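Local coordinates for protein imidazolonepropionase (Unidentified, PDB 2Q09) that hydrolyses a carbon-nitrogen bond of imidazolone-5-propanoate to give N-formimidoyl-L-glutamate, the third step of histidine degradation, in a metal-dependent amidohydrolase fold, at residues P66-C71 with G349-A354; I131-T136 with S327-M332. All blocks are in the same frame, centred on the assembly; numbering follows the deposited sequence.

Contact 1: residues P66-C71 with G349-A354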
loop_
_atom_site.group_PDB
_atom_site.type_symbol
_atom_site.label_atom_id
_atom_site.label_comp_id
_atom_site.label_asym_id
_atom_site.label_seq_id
_atom_site.Cartn_x
_atom_site.Cartn_y
_atom_site.Cartn_z
ATOM N N PRO A 66 12.028 -9.072 -6.041
ATOM C CA PRO A 66 10.625 -9.053 -6.471
ATOM C C PRO A 66 10.277 -7.570 -6.647
ATOM O O PRO A 66 11.005 -6.706 -6.129
ATOM C CB PRO A 66 9.882 -9.616 -5.274
ATOM C CG PRO A 66 10.886 -10.530 -4.630
ATOM C CD PRO A 66 12.161 -9.694 -4.715
ATOM N N GLY A 67 9.215 -7.265 -7.391
ATOM C CA GLY A 67 8.836 -5.874 -7.572
ATOM C C GLY A 67 8.349 -5.356 -6.234
ATOM O O GLY A 67 7.781 -6.122 -5.457
ATOM N N LEU A 68 8.545 -4.075 -5.951
ATOM C CA LEU A 68 8.109 -3.538 -4.666
ATOM C C LEU A 68 6.596 -3.322 -4.663
ATOM O O LEU A 68 5.974 -3.115 -5.712
ATOM C CB LEU A 68 8.839 -2.229 -4.352
ATOM C CG LEU A 68 10.371 -2.273 -4.469
ATOM C CD1 LEU A 68 10.943 -0.950 -3.982
ATOM C CD2 LEU A 68 10.946 -3.441 -3.665
ATOM N N ILE A 69 6.016 -3.392 -3.470
ATOM C CA ILE A 69 4.583 -3.226 -3.298
ATOM C C ILE A 69 4.267 -2.173 -2.233
ATOM O O ILE A 69 4.757 -2.277 -1.106
ATOM C CB ILE A 69 3.962 -4.578 -2.879
ATOM C CG1 ILE A 69 4.318 -5.643 -3.925
ATOM C CG2 ILE A 69 2.449 -4.462 -2.724
ATOM C CD1 ILE A 69 3.909 -7.055 -3.537
ATOM N N ASP A 70 3.446 -1.187 -2.597
ATOM C CA ASP A 70 3.021 -0.107 -1.689
ATOM C C ASP A 70 1.545 -0.406 -1.421
ATOM O O ASP A 70 0.672 -0.046 -2.213
ATOM C CB ASP A 70 3.179 1.253 -2.384
ATOM C CG ASP A 70 3.249 2.411 -1.408
ATOM O OD1 ASP A 70 3.428 3.550 -1.885
ATOM O OD2 ASP A 70 3.134 2.192 -0.183
ATOM N N CYS A 71 1.274 -1.062 -0.298
ATOM C CA CYS A 71 -0.074 -1.508 0.034
ATOM C C CYS A 71 -1.035 -0.557 0.738
ATOM O O CYS A 71 -2.103 -0.991 1.170
ATOM C CB CYS A 71 0.019 -2.804 0.851
ATOM S SG CYS A 71 0.805 -2.620 2.509
ATOM N N GLY A 349 8.850 -6.061 4.228
ATOM C CA GLY A 349 7.684 -5.220 4.430
ATOM C C GLY A 349 7.078 -4.682 3.143
ATOM O O GLY A 349 5.889 -4.368 3.110
ATOM N N VAL A 350 7.878 -4.559 2.083
ATOM C CA VAL A 350 7.362 -4.053 0.812
ATOM C C VAL A 350 7.291 -5.141 -0.259
ATOM O O VAL A 350 7.084 -4.852 -1.442
ATOM C CB VAL A 350 8.206 -2.868 0.279
ATOM C CG1 VAL A 350 8.202 -1.738 1.315
ATOM C CG2 VAL A 350 9.633 -3.321 -0.028
ATOM N N THR A 351 7.491 -6.390 0.151
ATOM C CA THR A 351 7.393 -7.502 -0.782
ATOM C C THR A 351 6.446 -8.549 -0.217
ATOM O O THR A 351 5.227 -8.437 -0.363
ATOM C CB THR A 351 8.775 -8.158 -1.069
ATOM O OG1 THR A 351 9.425 -8.511 0.161
ATOM C CG2 THR A 351 9.664 -7.187 -1.861
ATOM N N ARG A 352 7.022 -9.547 0.446
ATOM C CA ARG A 352 6.286 -10.647 1.059
ATOM C C ARG A 352 5.077 -10.221 1.897
ATOM O O ARG A 352 3.947 -10.660 1.658
ATOM C CB ARG A 352 7.260 -11.447 1.934
ATOM C CG ARG A 352 6.890 -12.885 2.144
ATOM C CD ARG A 352 8.111 -13.720 2.504
ATOM N NE ARG A 352 8.620 -13.449 3.847
ATOM C CZ ARG A 352 9.879 -13.112 4.108
ATOM N NH1 ARG A 352 10.756 -12.999 3.123
ATOM N NH2 ARG A 352 10.265 -12.900 5.360
ATOM N N HIS A 353 5.319 -9.368 2.886
ATOM C CA HIS A 353 4.260 -8.919 3.778
ATOM C C HIS A 353 3.277 -7.964 3.117
ATOM O O HIS A 353 2.089 -7.987 3.429
ATOM C CB HIS A 353 4.899 -8.310 5.024
ATOM C CG HIS A 353 5.836 -9.255 5.717
ATOM N ND1 HIS A 353 6.944 -8.835 6.422
ATOM C CD2 HIS A 353 5.841 -10.609 5.778
ATOM C CE1 HIS A 353 7.595 -9.892 6.885
ATOM N NE2 HIS A 353 6.946 -10.977 6.508
ATOM N N ALA A 354 3.768 -7.134 2.203
ATOM C CA ALA A 354 2.903 -6.198 1.490
ATOM C C ALA A 354 1.958 -7.003 0.606
ATOM O O ALA A 354 0.781 -6.674 0.476
ATOM C CB ALA A 354 3.735 -5.244 0.629
#

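Contact 2: residues I131-T136 with S327-M332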
loop_
_atom_site.group_PDB
_atom_site.type_symbol
_atom_site.label_atom_id
_atom_site.label_comp_id
_atom_site.label_asym_id
_atom_site.label_seq_id
_atom_site.Cartn_x
_atom_site.Cartn_y
_atom_site.Cartn_z
ATOM N N ILE A 131 6.673 4.100 -9.826
ATOM C CA ILE A 131 7.140 3.164 -10.848
ATOM C C ILE A 131 8.667 3.134 -10.956
ATOM O O ILE A 131 9.276 2.061 -10.924
ATOM C CB ILE A 131 6.528 3.514 -12.237
ATOM C CG1 ILE A 131 5.122 2.901 -12.383
ATOM C CG2 ILE A 131 7.388 2.936 -13.367
ATOM C CD1 ILE A 131 4.260 3.005 -11.159
ATOM N N ARG A 132 9.288 4.300 -11.067
ATOM C CA ARG A 132 10.739 4.339 -11.189
ATOM C C ARG A 132 11.493 3.915 -9.930
ATOM O O ARG A 132 12.693 3.638 -9.995
ATOM C CB ARG A 132 11.192 5.718 -11.655
ATOM C CG ARG A 132 10.858 6.846 -10.718
ATOM C CD ARG A 132 11.073 8.178 -11.415
ATOM N NE ARG A 132 10.968 9.293 -10.483
ATOM C CZ ARG A 132 10.864 10.565 -10.848
ATOM N NH1 ARG A 132 10.849 10.889 -12.133
ATOM N NH2 ARG A 132 10.780 11.509 -9.922
ATOM N N GLU A 133 10.804 3.867 -8.792
ATOM C CA GLU A 133 11.427 3.417 -7.551
ATOM C C GLU A 133 11.398 1.896 -7.513
ATOM O O GLU A 133 12.034 1.279 -6.660
ATOM C CB GLU A 133 10.674 3.912 -6.316
ATOM C CG GLU A 133 10.804 5.374 -5.998
ATOM C CD GLU A 133 10.479 5.668 -4.537
ATOM O OE1 GLU A 133 9.555 5.033 -3.990
ATOM O OE2 GLU A 133 11.144 6.540 -3.942
ATOM N N GLY A 134 10.622 1.296 -8.411
ATOM C CA GLY A 134 10.526 -0.152 -8.445
ATOM C C GLY A 134 9.194 -0.704 -7.958
ATOM O O GLY A 134 9.058 -1.910 -7.779
ATOM N N VAL A 135 8.204 0.158 -7.744
ATOM C CA VAL A 135 6.900 -0.324 -7.281
ATOM C C VAL A 135 6.142 -0.932 -8.464
ATOM O O VAL A 135 5.943 -0.273 -9.484
ATOM C CB VAL A 135 6.058 0.813 -6.672
ATOM C CG1 VAL A 135 4.680 0.281 -6.266
ATOM C CG2 VAL A 135 6.771 1.392 -5.438
ATOM N N THR A 136 5.728 -2.187 -8.329
ATOM C CA THR A 136 5.022 -2.869 -9.412
ATOM C C THR A 136 3.561 -3.142 -9.083
ATOM O O THR A 136 2.777 -3.496 -9.962
ATOM C CB THR A 136 5.736 -4.179 -9.783
ATOM O OG1 THR A 136 5.964 -4.951 -8.598
ATOM C CG2 THR A 136 7.070 -3.871 -10.456
ATOM N N SER A 327 7.042 8.510 -2.128
ATOM C CA SER A 327 8.225 7.672 -2.132
ATOM C C SER A 327 8.017 6.486 -1.196
ATOM O O SER A 327 7.749 6.664 -0.003
ATOM C CB SER A 327 9.442 8.474 -1.663
ATOM O OG SER A 327 10.601 7.657 -1.642
ATOM N N LEU A 328 8.127 5.277 -1.732
ATOM C CA LEU A 328 7.984 4.090 -0.901
ATOM C C LEU A 328 9.311 3.865 -0.185
ATOM O O LEU A 328 9.349 3.508 0.990
ATOM C CB LEU A 328 7.655 2.852 -1.741
ATOM C CG LEU A 328 7.663 1.535 -0.950
ATOM C CD1 LEU A 328 6.615 1.594 0.160
ATOM C CD2 LEU A 328 7.383 0.360 -1.883
ATOM N N ARG A 329 10.404 4.077 -0.907
ATOM C CA ARG A 329 11.721 3.878 -0.320
ATOM C C ARG A 329 12.015 4.820 0.841
ATOM O O ARG A 329 12.703 4.439 1.785
ATOM C CB ARG A 329 12.801 3.965 -1.401
ATOM C CG ARG A 329 12.718 2.764 -2.354
ATOM C CD ARG A 329 13.763 2.793 -3.451
ATOM N NE ARG A 329 15.116 2.659 -2.924
ATOM C CZ ARG A 329 16.202 2.617 -3.691
ATOM N NH1 ARG A 329 16.077 2.694 -5.011
ATOM N NH2 ARG A 329 17.408 2.520 -3.152
HETATM N N MSE A 330 11.481 6.039 0.792
HETATM C CA MSE A 330 11.695 6.984 1.887
HETATM C C MSE A 330 10.976 6.385 3.100
HETATM O O MSE A 330 11.440 6.482 4.239
HETATM C CB MSE A 330 11.091 8.350 1.553
HETATM C CG MSE A 330 11.324 9.418 2.611
HETATM SE SE MSE A 330 13.210 9.940 2.741
HETATM C CE MSE A 330 13.614 9.219 4.481
ATOM N N ALA A 331 9.837 5.752 2.844
ATOM C CA ALA A 331 9.067 5.134 3.919
ATOM C C ALA A 331 9.867 3.996 4.549
ATOM O O ALA A 331 9.822 3.778 5.763
ATOM C CB ALA A 331 7.737 4.600 3.382
HETATM N N MSE A 332 10.586 3.257 3.712
HETATM C CA MSE A 332 11.407 2.150 4.198
HETATM C C MSE A 332 12.519 2.709 5.090
HETATM O O MSE A 332 12.819 2.163 6.159
HETATM C CB MSE A 332 12.013 1.395 3.012
HETATM C CG MSE A 332 10.961 0.699 2.140
HETATM SE SE MSE A 332 11.662 0.053 0.469
HETATM C CE MSE A 332 12.607 -1.532 1.180
#

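Contact 1: residues P66-C71 with G349-A354
I69 and V350 bring the backbones to 5.0 Å between CA atoms, where strand 68-71 runs past the turn that leads into helix 352-357, and further along the CA atoms of C71 and A354 are 5.7 Å apart. One backbone hydrogen bond joins the two segments: I69 N donates to V350 O at 2.7 Å, approaching in the carbonyl plane with an N-H...O angle of 144°. The remaining contacts are van der Waals, side chains against methyls and carbonyl oxygens. I69 sets its branch point against the first turn of the helix, CB 3.6 Å from A354 CB, with CG2 beside the same methyl. With CG1 anti to the carbonyl carbon (chi1 -56°) and the chain then extended, CD1 reaches the carbonyl oxygen of T351. Strand 63-73 carries the iron ligand H72, H74 follows just past its end, and the strand belongs to the TIM-like barrel of the amidohydrolases, so the contact packs the first turn of a helix on the strand that leads to the iron. L68 runs alongside V350, L68 CD2 3.9 Å from V350 CG2. T351 turns its CG2 to P66 CB at 4.2 Å, while its OG1 is hydrogen-bonded to M347 O in the preceding helix. At the far end C71 SG is a loose neighbour of A354 CB at 4.4 Å, and L358 packs against both I69 and C71.

Contact 2: residues I131-T136 with S327-M332
E133 and R329 mark the nearest backbone approach, 7.3 Å between CA atoms, where the end of helix 116-133 faces the start of helix 328-339; G134, with positive phi, closes the former in a Schellman motif. The E133 carboxylate, stretched out from CG, accepts from the first N-H groups of helix 328-339: OE1 accepts from L328 N at 2.7 Å through its syn lone pair and from R329 N in a weak bond at 3.3 Å, while OE2 receives S327 OG at 2.6 Å, also on its syn side. S327, the N-cap residue, accepts M330 N at its OG, 3.1 Å away. The helix end would probably stabilise the negative charge. With an alanine in place of E133, L328 N and S327 OG, and more weakly R329 N, are likely to lose their acceptor. V135 CG2 meets L328 CD2 at 3.8 Å, the two chains meeting at a slant. R329 lays CB 4.0 Å from E133 OE2, and the bend at chi3 (66°) turns its guanidinium to Q394 OE1 and L386 O. Beyond this site, L328 continues onto L68 and D70 of strand 63-73, R329 packs on W378 of strand 375-378, and V135 O binds R398 of strand 395-400.

From the N terminus the chain first passes 66-71 on strand 63-73, then 131-136, where helix 116-133 gives way to strand 135-141, the parallel neighbour of strand 63-73. Much later comes 327-332, which closes the loop of contact 2, and after it 349-354, which closes that of contact 1; contact 2 is thus nested inside contact 1. The two meet directly where strand 63-73 runs beside the start of strand 135-141 and the glycine before it, through probable hydrogen bonds of L68 O to T136 N at 2.8 Å and of L68 N to G134 O. Together they tie two adjoining barrel strands to the starts of helices 328-339 and 352-357.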